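Local coordinates for deacetylase EF_0837 (PDB 2ICS), which deacetylates acetyl-(R)-mandelate with very low efficiency in vitro, as a binuclear zinc hydrolase of the amidohydrolase type, at residues T85-G90 / F112-I117; Y51-W56 / E302-V307; I189-P194 / N214-G219. All blocks are in the same frame, centred on the assembly; numbering follows the deposited sequence.

Interaction 1 (T85-G90 / F112-I117)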
ATOM      1  N   THR A  85      -6.514   4.926  -4.879  1.00 21.93           N
ATOM      2  CA  THR A  85      -6.488   5.196  -3.443  1.00 21.83           C
ATOM      3  C   THR A  85      -5.086   5.014  -2.862  1.00 22.76           C
ATOM      4  O   THR A  85      -4.355   4.100  -3.258  1.00 22.24           O
ATOM      5  CB  THR A  85      -7.470   4.252  -2.676  1.00 22.14           C
ATOM      6  OG1 THR A  85      -8.819   4.530  -3.074  1.00 22.23           O
ATOM      7  CG2 THR A  85      -7.355   4.453  -1.178  1.00 21.88           C
ATOM      8  N   VAL A  86      -4.706   5.896  -1.941  1.00 20.86           N
ATOM      9  CA  VAL A  86      -3.408   5.796  -1.287  1.00 21.86           C
ATOM     10  C   VAL A  86      -3.591   6.001   0.205  1.00 23.51           C
ATOM     11  O   VAL A  86      -4.501   6.711   0.645  1.00 24.49           O
ATOM     12  CB  VAL A  86      -2.379   6.851  -1.797  1.00 21.91           C
ATOM     13  CG1 VAL A  86      -2.028   6.586  -3.254  1.00 20.30           C
ATOM     14  CG2 VAL A  86      -2.934   8.260  -1.618  1.00 23.28           C
ATOM     15  N   ILE A  87      -2.733   5.359   0.984  1.00 22.20           N
ATOM     16  CA  ILE A  87      -2.784   5.489   2.421  1.00 21.98           C
ATOM     17  C   ILE A  87      -1.431   5.983   2.894  1.00 22.78           C
ATOM     18  O   ILE A  87      -0.418   5.296   2.738  1.00 24.28           O
ATOM     19  CB  ILE A  87      -3.088   4.143   3.106  1.00 23.99           C
ATOM     20  CG1 ILE A  87      -4.345   3.515   2.490  1.00 24.93           C
ATOM     21  CG2 ILE A  87      -3.273   4.361   4.603  1.00 23.35           C
ATOM     22  CD1 ILE A  87      -4.744   2.183   3.111  1.00 24.50           C
ATOM     23  N   ASP A  88      -1.411   7.191   3.447  1.00 22.38           N
ATOM     24  CA  ASP A  88      -0.178   7.764   3.961  1.00 21.42           C
ATOM     25  C   ASP A  88       0.205   7.006   5.232  1.00 21.15           C
ATOM     26  O   ASP A  88      -0.583   6.931   6.173  1.00 20.45           O
ATOM     27  CB  ASP A  88      -0.376   9.245   4.255  1.00 20.78           C
ATOM     28  CG  ASP A  88       0.827   9.859   4.926  1.00 23.12           C
ATOM     29  OD1 ASP A  88       0.975   9.679   6.153  1.00 22.61           O
ATOM     30  OD2 ASP A  88       1.635  10.504   4.221  1.00 23.87           O
ATOM     31  N   ALA A  89       1.415   6.453   5.257  1.00 20.91           N
ATOM     32  CA  ALA A  89       1.871   5.655   6.394  1.00 22.05           C
ATOM     33  C   ALA A  89       2.415   6.398   7.616  1.00 23.33           C
ATOM     34  O   ALA A  89       3.596   6.271   7.964  1.00 21.96           O
ATOM     35  CB  ALA A  89       2.898   4.624   5.919  1.00 20.09           C
ATOM     36  N   GLY A  90       1.550   7.168   8.271  1.00 24.00           N
ATOM     37  CA  GLY A  90       1.959   7.877   9.471  1.00 24.79           C
ATOM     38  C   GLY A  90       2.887   9.068   9.337  1.00 25.74           C
ATOM     39  O   GLY A  90       3.672   9.350  10.246  1.00 26.36           O
ATOM     40  N   PHE A 112      -6.246   8.339   2.242  1.00 23.32           N
ATOM     41  CA  PHE A 112      -6.531   7.956   3.617  1.00 24.44           C
ATOM     42  C   PHE A 112      -5.193   8.009   4.324  1.00 25.46           C
ATOM     43  O   PHE A 112      -4.153   8.181   3.679  1.00 25.95           O
ATOM     44  CB  PHE A 112      -7.098   6.542   3.688  1.00 22.51           C
ATOM     45  CG  PHE A 112      -8.433   6.399   3.026  1.00 25.67           C
ATOM     46  CD1 PHE A 112      -9.583   6.904   3.634  1.00 25.59           C
ATOM     47  CD2 PHE A 112      -8.541   5.790   1.782  1.00 23.22           C
ATOM     48  CE1 PHE A 112     -10.823   6.803   3.013  1.00 26.11           C
ATOM     49  CE2 PHE A 112      -9.776   5.683   1.149  1.00 26.62           C
ATOM     50  CZ  PHE A 112     -10.923   6.191   1.768  1.00 27.04           C
ATOM     51  N   GLY A 113      -5.205   7.870   5.638  1.00 24.25           N
ATOM     52  CA  GLY A 113      -3.949   7.911   6.351  1.00 24.99           C
ATOM     53  C   GLY A 113      -3.944   7.160   7.659  1.00 25.20           C
ATOM     54  O   GLY A 113      -4.990   6.885   8.242  1.00 26.05           O
ATOM     55  N   LEU A 114      -2.742   6.800   8.089  1.00 25.34           N
ATOM     56  CA  LEU A 114      -2.517   6.124   9.355  1.00 26.20           C
ATOM     57  C   LEU A 114      -1.959   7.226  10.232  1.00 25.20           C
ATOM     58  O   LEU A 114      -1.138   8.021   9.778  1.00 25.38           O
ATOM     59  CB  LEU A 114      -1.457   5.032   9.208  1.00 27.49           C
ATOM     60  CG  LEU A 114      -1.861   3.626   8.776  1.00 30.68           C
ATOM     61  CD1 LEU A 114      -3.128   3.645   7.925  1.00 29.53           C
ATOM     62  CD2 LEU A 114      -0.682   3.008   8.031  1.00 31.00           C
ATOM     63  N   VAL A 115      -2.401   7.295  11.480  1.00 26.50           N
ATOM     64  CA  VAL A 115      -1.890   8.322  12.369  1.00 27.53           C
ATOM     65  C   VAL A 115      -0.696   7.751  13.115  1.00 26.55           C
ATOM     66  O   VAL A 115      -0.767   6.659  13.668  1.00 27.09           O
ATOM     67  CB  VAL A 115      -2.975   8.798  13.370  1.00 29.11           C
ATOM     68  CG1 VAL A 115      -3.548   7.616  14.121  1.00 29.23           C
ATOM     69  CG2 VAL A 115      -2.379   9.808  14.341  1.00 29.89           C
ATOM     70  N   ASN A 116       0.411   8.482  13.096  1.00 27.13           N
ATOM     71  CA  ASN A 116       1.629   8.052  13.774  1.00 27.63           C
ATOM     72  C   ASN A 116       1.333   8.109  15.262  1.00 28.54           C
ATOM     73  O   ASN A 116       0.689   9.046  15.718  1.00 30.64           O
ATOM     74  CB  ASN A 116       2.770   9.016  13.447  1.00 26.28           C
ATOM     75  CG  ASN A 116       4.139   8.389  13.615  1.00 26.88           C
ATOM     76  OD1 ASN A 116       4.479   7.858  14.676  1.00 23.18           O
ATOM     77  ND2 ASN A 116       4.943   8.459  12.560  1.00 27.34           N
ATOM     78  N   ILE A 117       1.793   7.125  16.026  1.00 29.50           N
ATOM     79  CA  ILE A 117       1.538   7.147  17.462  1.00 29.50           C
ATOM     80  C   ILE A 117       2.262   8.314  18.129  1.00 30.75           C
ATOM     81  O   ILE A 117       1.957   8.670  19.264  1.00 30.77           O
ATOM     82  CB  ILE A 117       1.952   5.827  18.135  1.00 28.67           C
ATOM     83  CG1 ILE A 117       3.430   5.537  17.869  1.00 26.72           C
ATOM     84  CG2 ILE A 117       1.070   4.703  17.623  1.00 25.63           C
ATOM     85  CD1 ILE A 117       3.955   4.341  18.630  1.00 26.15           C
TER
HETATM   86  O   HOH W   1      -0.174  10.497   8.434  1.00 25.30           O
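The Phe112 ring meets Thr85 at its edge. The methyl CG2 of Thr85 lies in the ring plane, 3.5 Å from CD2 of Phe112. With OG1 beside the backbone N (chi1 -65°), this methyl takes the place opposite that N and is carried to the ring. OG1 is hydrogen-bonded to Asn110 ND2. Val151 of strand 150-152 also touches the Phe112 side chain. The second flat group is the amide of Asn116. Its ND2 donates to Gly90 O at 2.8 Å, within the plane of the amide and of the carbonyl, and its OD1 accepts from Ser118 N. This bond ties the two chains together past the paired part of the strands.

The axes of strand pieces 85-89 and 112-114 run parallel, 24° apart. Phe112 N gives an almost straight bond to Val86 O at 2.9 Å. Phe112 O then takes Asp88 N, which approaches tilted from the carbonyl plane, and Asp88 O takes Leu114 N. Ile87 and Leu114 put their side chains on the same face of the sheet. Ile87 CG2 and Leu114 CD1 are only 3.4 Å apart, a tight fit for two methyls. Leu114 CD2 rests on Ala89 CA at 4.0 Å.

Asp88 points to the other face. A water lies between its OD1 and Leu114 O, 2.7 Å from OD1. Its OD2 is held by Thr91 OG1 and Cys63 N, so both carboxylate oxygens have partners.

Strands 83-89 and 110-114, with helix 97-105 between them, form a beta-alpha-beta unit of the TIM barrel. The C-terminal end of strand 83-89 borders the metal centre: the Ala89 side chain is about 3 Å from that of His60 and about 5 Å from a zinc ion, as expected for the binuclear amidohydrolase site.

Interaction 2 (Y51-W56 / E302-V307)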
ATOM      1  N   TYR A  51      -6.932  -4.537 -20.195  1.00 33.69           N
ATOM      2  CA  TYR A  51      -7.333  -5.116 -18.919  1.00 32.10           C
ATOM      3  C   TYR A  51      -8.013  -4.084 -18.031  1.00 31.07           C
ATOM      4  O   TYR A  51      -7.813  -2.874 -18.191  1.00 31.15           O
ATOM      5  CB  TYR A  51      -6.114  -5.681 -18.188  1.00 32.47           C
ATOM      6  CG  TYR A  51      -5.426  -6.813 -18.912  1.00 33.41           C
ATOM      7  CD1 TYR A  51      -5.972  -8.095 -18.921  1.00 33.90           C
ATOM      8  CD2 TYR A  51      -4.227  -6.603 -19.592  1.00 35.20           C
ATOM      9  CE1 TYR A  51      -5.339  -9.144 -19.587  1.00 35.13           C
ATOM     10  CE2 TYR A  51      -3.584  -7.647 -20.266  1.00 36.01           C
ATOM     11  CZ  TYR A  51      -4.148  -8.912 -20.259  1.00 35.57           C
ATOM     12  OH  TYR A  51      -3.529  -9.939 -20.933  1.00 37.82           O
ATOM     13  N   VAL A  52      -8.815  -4.581 -17.096  1.00 29.39           N
ATOM     14  CA  VAL A  52      -9.536  -3.742 -16.147  1.00 27.57           C
ATOM     15  C   VAL A  52      -9.554  -4.452 -14.798  1.00 27.46           C
ATOM     16  O   VAL A  52      -9.715  -5.675 -14.731  1.00 28.94           O
ATOM     17  CB  VAL A  52     -11.009  -3.518 -16.568  1.00 28.38           C
ATOM     18  CG1 VAL A  52     -11.641  -2.454 -15.685  1.00 25.13           C
ATOM     19  CG2 VAL A  52     -11.092  -3.125 -18.031  1.00 30.53           C
ATOM     20  N   SER A  53      -9.386  -3.690 -13.727  1.00 24.42           N
ATOM     21  CA  SER A  53      -9.415  -4.260 -12.391  1.00 24.91           C
ATOM     22  C   SER A  53      -9.984  -3.220 -11.452  1.00 24.16           C
ATOM     23  O   SER A  53     -10.345  -2.124 -11.874  1.00 23.74           O
ATOM     24  CB  SER A  53      -8.007  -4.632 -11.925  1.00 25.39           C
ATOM     25  OG  SER A  53      -7.251  -3.473 -11.605  1.00 24.00           O
ATOM     26  N   ALA A  54     -10.073  -3.571 -10.176  1.00 24.83           N
ATOM     27  CA  ALA A  54     -10.556  -2.633  -9.182  1.00 23.41           C
ATOM     28  C   ALA A  54      -9.465  -1.570  -9.140  1.00 22.27           C
ATOM     29  O   ALA A  54      -8.321  -1.857  -9.484  1.00 21.55           O
ATOM     30  CB  ALA A  54     -10.678  -3.318  -7.838  1.00 22.09           C
ATOM     31  N   GLY A  55      -9.809  -0.348  -8.746  1.00 21.55           N
ATOM     32  CA  GLY A  55      -8.797   0.693  -8.682  1.00 20.80           C
ATOM     33  C   GLY A  55      -7.637   0.244  -7.812  1.00 19.93           C
ATOM     34  O   GLY A  55      -7.847  -0.227  -6.694  1.00 20.57           O
ATOM     35  N   TRP A  56      -6.415   0.379  -8.313  1.00 19.53           N
ATOM     36  CA  TRP A  56      -5.244  -0.039  -7.549  1.00 19.83           C
ATOM     37  C   TRP A  56      -5.115   0.786  -6.278  1.00 19.01           C
ATOM     38  O   TRP A  56      -5.438   1.971  -6.267  1.00 18.93           O
ATOM     39  CB  TRP A  56      -3.973   0.096  -8.390  1.00 19.41           C
ATOM     40  CG  TRP A  56      -3.958  -0.742  -9.639  1.00 22.02           C
ATOM     41  CD1 TRP A  56      -4.802  -1.773  -9.956  1.00 20.83           C
ATOM     42  CD2 TRP A  56      -3.023  -0.639 -10.728  1.00 20.90           C
ATOM     43  NE1 TRP A  56      -4.450  -2.318 -11.176  1.00 21.65           N
ATOM     44  CE2 TRP A  56      -3.364  -1.642 -11.670  1.00 21.84           C
ATOM     45  CE3 TRP A  56      -1.935   0.205 -11.000  1.00 21.81           C
ATOM     46  CZ2 TRP A  56      -2.653  -1.823 -12.865  1.00 21.68           C
ATOM     47  CZ3 TRP A  56      -1.224   0.026 -12.191  1.00 21.54           C
ATOM     48  CH2 TRP A  56      -1.591  -0.984 -13.108  1.00 22.43           C
ATOM     49  N   GLU A 302      -2.436 -12.739  -9.101  1.00 22.46           N
ATOM     50  CA  GLU A 302      -2.239 -12.535  -7.672  1.00 23.46           C
ATOM     51  C   GLU A 302      -1.645 -11.148  -7.421  1.00 23.24           C
ATOM     52  O   GLU A 302      -1.951 -10.510  -6.415  1.00 23.13           O
ATOM     53  CB  GLU A 302      -1.364 -13.649  -7.070  1.00 22.50           C
ATOM     54  CG  GLU A 302       0.059 -13.733  -7.581  1.00 25.58           C
ATOM     55  CD  GLU A 302       0.724 -15.052  -7.211  1.00 26.29           C
ATOM     56  OE1 GLU A 302       0.365 -15.627  -6.167  1.00 29.43           O
ATOM     57  OE2 GLU A 302       1.613 -15.514  -7.954  1.00 30.08           O
ATOM     58  N   ILE A 303      -0.817 -10.674  -8.348  1.00 22.93           N
ATOM     59  CA  ILE A 303      -0.228  -9.348  -8.221  1.00 21.43           C
ATOM     60  C   ILE A 303      -1.353  -8.311  -8.142  1.00 22.02           C
ATOM     61  O   ILE A 303      -1.364  -7.468  -7.243  1.00 22.21           O
ATOM     62  CB  ILE A 303       0.693  -9.040  -9.411  1.00 21.66           C
ATOM     63  CG1 ILE A 303       1.941  -9.922  -9.330  1.00 22.23           C
ATOM     64  CG2 ILE A 303       1.080  -7.559  -9.422  1.00 20.45           C
ATOM     65  CD1 ILE A 303       2.875  -9.788 -10.527  1.00 21.59           C
ATOM     66  N   ILE A 304      -2.311  -8.393  -9.065  1.00 22.29           N
ATOM     67  CA  ILE A 304      -3.448  -7.467  -9.084  1.00 20.17           C
ATOM     68  C   ILE A 304      -4.224  -7.529  -7.771  1.00 22.35           C
ATOM     69  O   ILE A 304      -4.620  -6.496  -7.211  1.00 20.90           O
ATOM     70  CB  ILE A 304      -4.425  -7.794 -10.246  1.00 19.35           C
ATOM     71  CG1 ILE A 304      -3.813  -7.368 -11.580  1.00 20.73           C
ATOM     72  CG2 ILE A 304      -5.760  -7.097 -10.037  1.00 18.88           C
ATOM     73  CD1 ILE A 304      -3.494  -5.884 -11.673  1.00 22.49           C
ATOM     74  N   GLU A 305      -4.449  -8.747  -7.287  1.00 22.36           N
ATOM     75  CA  GLU A 305      -5.175  -8.931  -6.044  1.00 24.64           C
ATOM     76  C   GLU A 305      -4.423  -8.283  -4.887  1.00 23.65           C
ATOM     77  O   GLU A 305      -5.033  -7.778  -3.947  1.00 23.73           O
ATOM     78  CB  GLU A 305      -5.369 -10.424  -5.766  1.00 30.61           C
ATOM     79  CG  GLU A 305      -6.086 -10.726  -4.459  1.00 39.51           C
ATOM     80  CD  GLU A 305      -6.370 -12.202  -4.283  1.00 44.98           C
ATOM     81  OE1 GLU A 305      -7.103 -12.768  -5.123  1.00 48.93           O
ATOM     82  OE2 GLU A 305      -5.861 -12.798  -3.307  1.00 49.77           O
ATOM     83  N   LYS A 306      -3.097  -8.282  -4.970  1.00 23.79           N
ATOM     84  CA  LYS A 306      -2.266  -7.714  -3.917  1.00 23.04           C
ATOM     85  C   LYS A 306      -2.168  -6.183  -3.900  1.00 22.26           C
ATOM     86  O   LYS A 306      -1.573  -5.610  -2.987  1.00 18.53           O
ATOM     87  CB  LYS A 306      -0.873  -8.354  -3.967  1.00 24.84           C
ATOM     88  CG  LYS A 306      -0.919  -9.838  -3.620  1.00 22.85           C
ATOM     89  CD  LYS A 306       0.406 -10.537  -3.838  1.00 22.76           C
ATOM     90  CE  LYS A 306       0.237 -12.057  -3.725  1.00 21.96           C
ATOM     91  NZ  LYS A 306      -0.344 -12.480  -2.409  1.00 20.79           N
ATOM     92  N   VAL A 307      -2.743  -5.525  -4.906  1.00 21.18           N
ATOM     93  CA  VAL A 307      -2.751  -4.061  -4.947  1.00 20.35           C
ATOM     94  C   VAL A 307      -4.200  -3.576  -4.995  1.00 21.63           C
ATOM     95  O   VAL A 307      -4.462  -2.419  -5.313  1.00 17.80           O
ATOM     96  CB  VAL A 307      -1.984  -3.481  -6.173  1.00 20.92           C
ATOM     97  CG1 VAL A 307      -0.505  -3.830  -6.080  1.00 19.39           C
ATOM     98  CG2 VAL A 307      -2.585  -4.000  -7.476  1.00 22.06           C
TER
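Trp56 packs against Val307 through a CH-pi contact. The methyl CG2 of Val307 sits over one face of the indole, 4.3 Å from the centroid of the five-membered ring and 23° off its normal. The two side chains lie side by side and point the same way. CG2 is the branch that falls between the backbone N and the carbonyl carbon of Val307, and this turns it to the ring.

The other apolar contacts come from Ile304. Both branches of Ile304 make contact. CD1 reaches Trp56 NE1 at 3.7 Å, obliquely to the indole. CG2 touches Ser53 CB at 3.8 Å.

No hydrogen bond joins the two segments. The backbones come nearest where Trp56 CA approaches Val307 O at 3.4 Å, a CA-H...O contact. The polar bonds are local. Ser53 OG donates to Ala54 O at 2.9 Å and accepts a weak, bent bond from Trp56 NE1 at 3.1 Å. This pair links the indole to its own strand.

The contact is buried. It joins strand 51-61 to helix 300-305 and the residues that follow it, with Val307 among them. Strand 331-344 runs antiparallel to strand 51-61, and its Phe334 meets the Trp56 ring and touches Ser53 and Ile304. Met290 of helix 286-296 packs on Ile304 and Val307.

Interaction 3 (I189-P194 / N214-G219)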
ATOM      1  N   ILE A 189       9.746  -2.139  10.045  1.00 22.61           N
ATOM      2  CA  ILE A 189      10.910  -2.803  10.614  1.00 22.55           C
ATOM      3  C   ILE A 189      12.127  -2.387   9.806  1.00 23.19           C
ATOM      4  O   ILE A 189      12.019  -2.031   8.631  1.00 24.66           O
ATOM      5  CB  ILE A 189      10.803  -4.354  10.576  1.00 21.08           C
ATOM      6  CG1 ILE A 189      10.600  -4.836   9.136  1.00 18.74           C
ATOM      7  CG2 ILE A 189       9.658  -4.820  11.471  1.00 19.89           C
ATOM      8  CD1 ILE A 189      10.604  -6.368   8.985  1.00 17.24           C
ATOM      9  N   GLY A 190      13.283  -2.416  10.449  1.00 23.91           N
ATOM     10  CA  GLY A 190      14.516  -2.054   9.787  1.00 24.64           C
ATOM     11  C   GLY A 190      15.642  -2.679  10.576  1.00 27.40           C
ATOM     12  O   GLY A 190      15.577  -3.858  10.937  1.00 27.39           O
ATOM     13  N   SER A 191      16.669  -1.887  10.856  1.00 27.86           N
ATOM     14  CA  SER A 191      17.816  -2.351  11.620  1.00 28.96           C
ATOM     15  C   SER A 191      17.425  -2.518  13.083  1.00 28.51           C
ATOM     16  O   SER A 191      16.470  -1.901  13.554  1.00 29.00           O
ATOM     17  CB  SER A 191      18.954  -1.335  11.519  1.00 30.63           C
ATOM     18  OG  SER A 191      19.310  -1.117  10.167  1.00 36.60           O
ATOM     19  N   ALA A 192      18.165  -3.355  13.799  1.00 26.91           N
ATOM     20  CA  ALA A 192      17.900  -3.571  15.216  1.00 27.43           C
ATOM     21  C   ALA A 192      18.641  -2.466  15.964  1.00 27.27           C
ATOM     22  O   ALA A 192      19.641  -1.945  15.470  1.00 25.56           O
ATOM     23  CB  ALA A 192      18.414  -4.949  15.647  1.00 24.79           C
ATOM     24  N   PRO A 193      18.163  -2.087  17.157  1.00 28.78           N
ATOM     25  CA  PRO A 193      16.988  -2.615  17.859  1.00 28.93           C
ATOM     26  C   PRO A 193      15.684  -1.997  17.366  1.00 28.09           C
ATOM     27  O   PRO A 193      15.683  -0.930  16.763  1.00 29.88           O
ATOM     28  CB  PRO A 193      17.271  -2.247  19.308  1.00 29.48           C
ATOM     29  CG  PRO A 193      17.898  -0.886  19.155  1.00 31.00           C
ATOM     30  CD  PRO A 193      18.883  -1.118  18.009  1.00 29.87           C
ATOM     31  N   PRO A 194      14.555  -2.665  17.629  1.00 27.88           N
ATOM     32  CA  PRO A 194      14.522  -3.938  18.357  1.00 28.50           C
ATOM     33  C   PRO A 194      14.828  -5.088  17.412  1.00 30.73           C
ATOM     34  O   PRO A 194      14.882  -4.905  16.196  1.00 30.21           O
ATOM     35  CB  PRO A 194      13.082  -4.022  18.871  1.00 27.79           C
ATOM     36  CG  PRO A 194      12.509  -2.608  18.652  1.00 28.90           C
ATOM     37  CD  PRO A 194      13.192  -2.165  17.401  1.00 27.06           C
ATOM     38  N   ASN A 214      12.855  -6.665   3.344  1.00 23.16           N
ATOM     39  CA  ASN A 214      14.043  -5.822   3.358  1.00 24.20           C
ATOM     40  C   ASN A 214      15.259  -6.736   3.520  1.00 25.93           C
ATOM     41  O   ASN A 214      15.152  -7.825   4.090  1.00 25.27           O
ATOM     42  CB  ASN A 214      13.982  -4.783   4.488  1.00 22.33           C
ATOM     43  CG  ASN A 214      14.133  -5.394   5.868  1.00 25.60           C
ATOM     44  OD1 ASN A 214      13.194  -5.382   6.676  1.00 28.15           O
ATOM     45  ND2 ASN A 214      15.316  -5.921   6.156  1.00 19.23           N
ATOM     46  N   GLY A 215      16.408  -6.299   3.017  1.00 26.18           N
ATOM     47  CA  GLY A 215      17.601  -7.124   3.094  1.00 28.03           C
ATOM     48  C   GLY A 215      18.547  -6.881   4.252  1.00 28.13           C
ATOM     49  O   GLY A 215      19.677  -7.359   4.233  1.00 27.96           O
ATOM     50  N   LYS A 216      18.101  -6.143   5.260  1.00 28.88           N
ATOM     51  CA  LYS A 216      18.946  -5.864   6.413  1.00 29.79           C
ATOM     52  C   LYS A 216      19.181  -7.139   7.230  1.00 30.29           C
ATOM     53  O   LYS A 216      18.454  -8.126   7.082  1.00 29.87           O
ATOM     54  CB  LYS A 216      18.289  -4.777   7.275  1.00 30.68           C
ATOM     55  CG  LYS A 216      18.046  -3.484   6.503  1.00 30.70           C
ATOM     56  CD  LYS A 216      17.275  -2.437   7.309  1.00 33.50           C
ATOM     57  CE  LYS A 216      16.989  -1.202   6.448  1.00 34.92           C
ATOM     58  NZ  LYS A 216      16.100  -0.190   7.100  1.00 36.14           N
ATOM     59  N   GLU A 217      20.202  -7.119   8.085  1.00 30.46           N
ATOM     60  CA  GLU A 217      20.531  -8.273   8.923  1.00 30.49           C
ATOM     61  C   GLU A 217      19.382  -8.635   9.863  1.00 28.51           C
ATOM     62  O   GLU A 217      19.174  -9.803  10.187  1.00 27.22           O
ATOM     63  CB  GLU A 217      21.787  -7.981   9.760  1.00 34.98           C
ATOM     64  CG  GLU A 217      23.069  -7.839   8.951  1.00 43.24           C
ATOM     65  CD  GLU A 217      24.280  -7.513   9.818  1.00 49.87           C
ATOM     66  OE1 GLU A 217      24.334  -6.393  10.381  1.00 51.82           O
ATOM     67  OE2 GLU A 217      25.177  -8.380   9.939  1.00 52.47           O
ATOM     68  N   ASN A 218      18.650  -7.620  10.307  1.00 25.58           N
ATOM     69  CA  ASN A 218      17.526  -7.812  11.215  1.00 25.80           C
ATOM     70  C   ASN A 218      16.238  -8.122  10.447  1.00 24.86           C
ATOM     71  O   ASN A 218      15.147  -8.057  11.006  1.00 24.93           O
ATOM     72  CB  ASN A 218      17.354  -6.554  12.074  1.00 25.14           C
ATOM     73  CG  ASN A 218      16.357  -6.737  13.204  1.00 27.28           C
ATOM     74  OD1 ASN A 218      16.407  -7.722  13.946  1.00 26.89           O
ATOM     75  ND2 ASN A 218      15.451  -5.771  13.352  1.00 24.45           N
ATOM     76  N   GLY A 219      16.383  -8.452   9.164  1.00 25.33           N
ATOM     77  CA  GLY A 219      15.236  -8.779   8.326  1.00 26.44           C
ATOM     78  C   GLY A 219      14.824 -10.236   8.486  1.00 26.53           C
ATOM     79  O   GLY A 219      15.359 -10.930   9.349  1.00 28.38           O
TER
HETATM   80  O   HOH W   2      13.685  -1.487   6.235  1.00 27.27           O
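Asn218 ND2 bonds to two carbonyls of segment 189-194. It donates to Gly190 O at 3.1 Å, close to the plane of its own amide but tilted 31° from the carbonyl plane. The bond to Pro194 O, at 3.0 Å, is bent and weak. Asn218 OD1 accepts from Leu196 N, so both ends of the amide are engaged. The amide reaches into the 189-194 loop because CG stands anti to the backbone N of Asn218 (chi1 -171°). Ala192 CB packs on Asn218 CG at 3.7 Å.

Lys216 lies along the same loop with its chain extended. Its CD is 3.6 Å from Ser191 N, and its NZ is 3.6 Å from Gly190 CA. NZ donates to a water at 2.9 Å, and that water donates in turn to Ile189 O. The Lys216 side chain is about 4 Å from the bound adenine, so this edge of the contact borders the ligand pocket.

Lys216 to Gly219 form a type I beta turn, closed by Gly219 N to Lys216 O. The facing loop has cis peptide bonds before both Pro193 and Pro194.

The two loops follow parallel neighbouring strands, 186-189 and 208-210. Helix 196-202 begins just after the first loop and packs on Ile189 and Pro194. Helix 159-162 touches Ser191, Pro193 and Pro194.

Interactions 1 and 2 share one sheet. Strands 83-89 and 51-61 are neighbours in it, and the nearest atoms of the two contacts are about 3 Å apart without touching. Interaction 3 lies in loops that follow two strands of another sheet, 186-189 and 208-210. Its centre is 22 Å from that of interaction 1 and 30 Å from that of interaction 2. Interactions 2 and 3 lie on opposite sides of the chain's centre. Interaction 1 comes close to His60 and His62 of one zinc site, interaction 3 to His188 and His211 of the other and to adenine. Interaction 2 is further off, with Val307 about 11 Å from His60 between side chains.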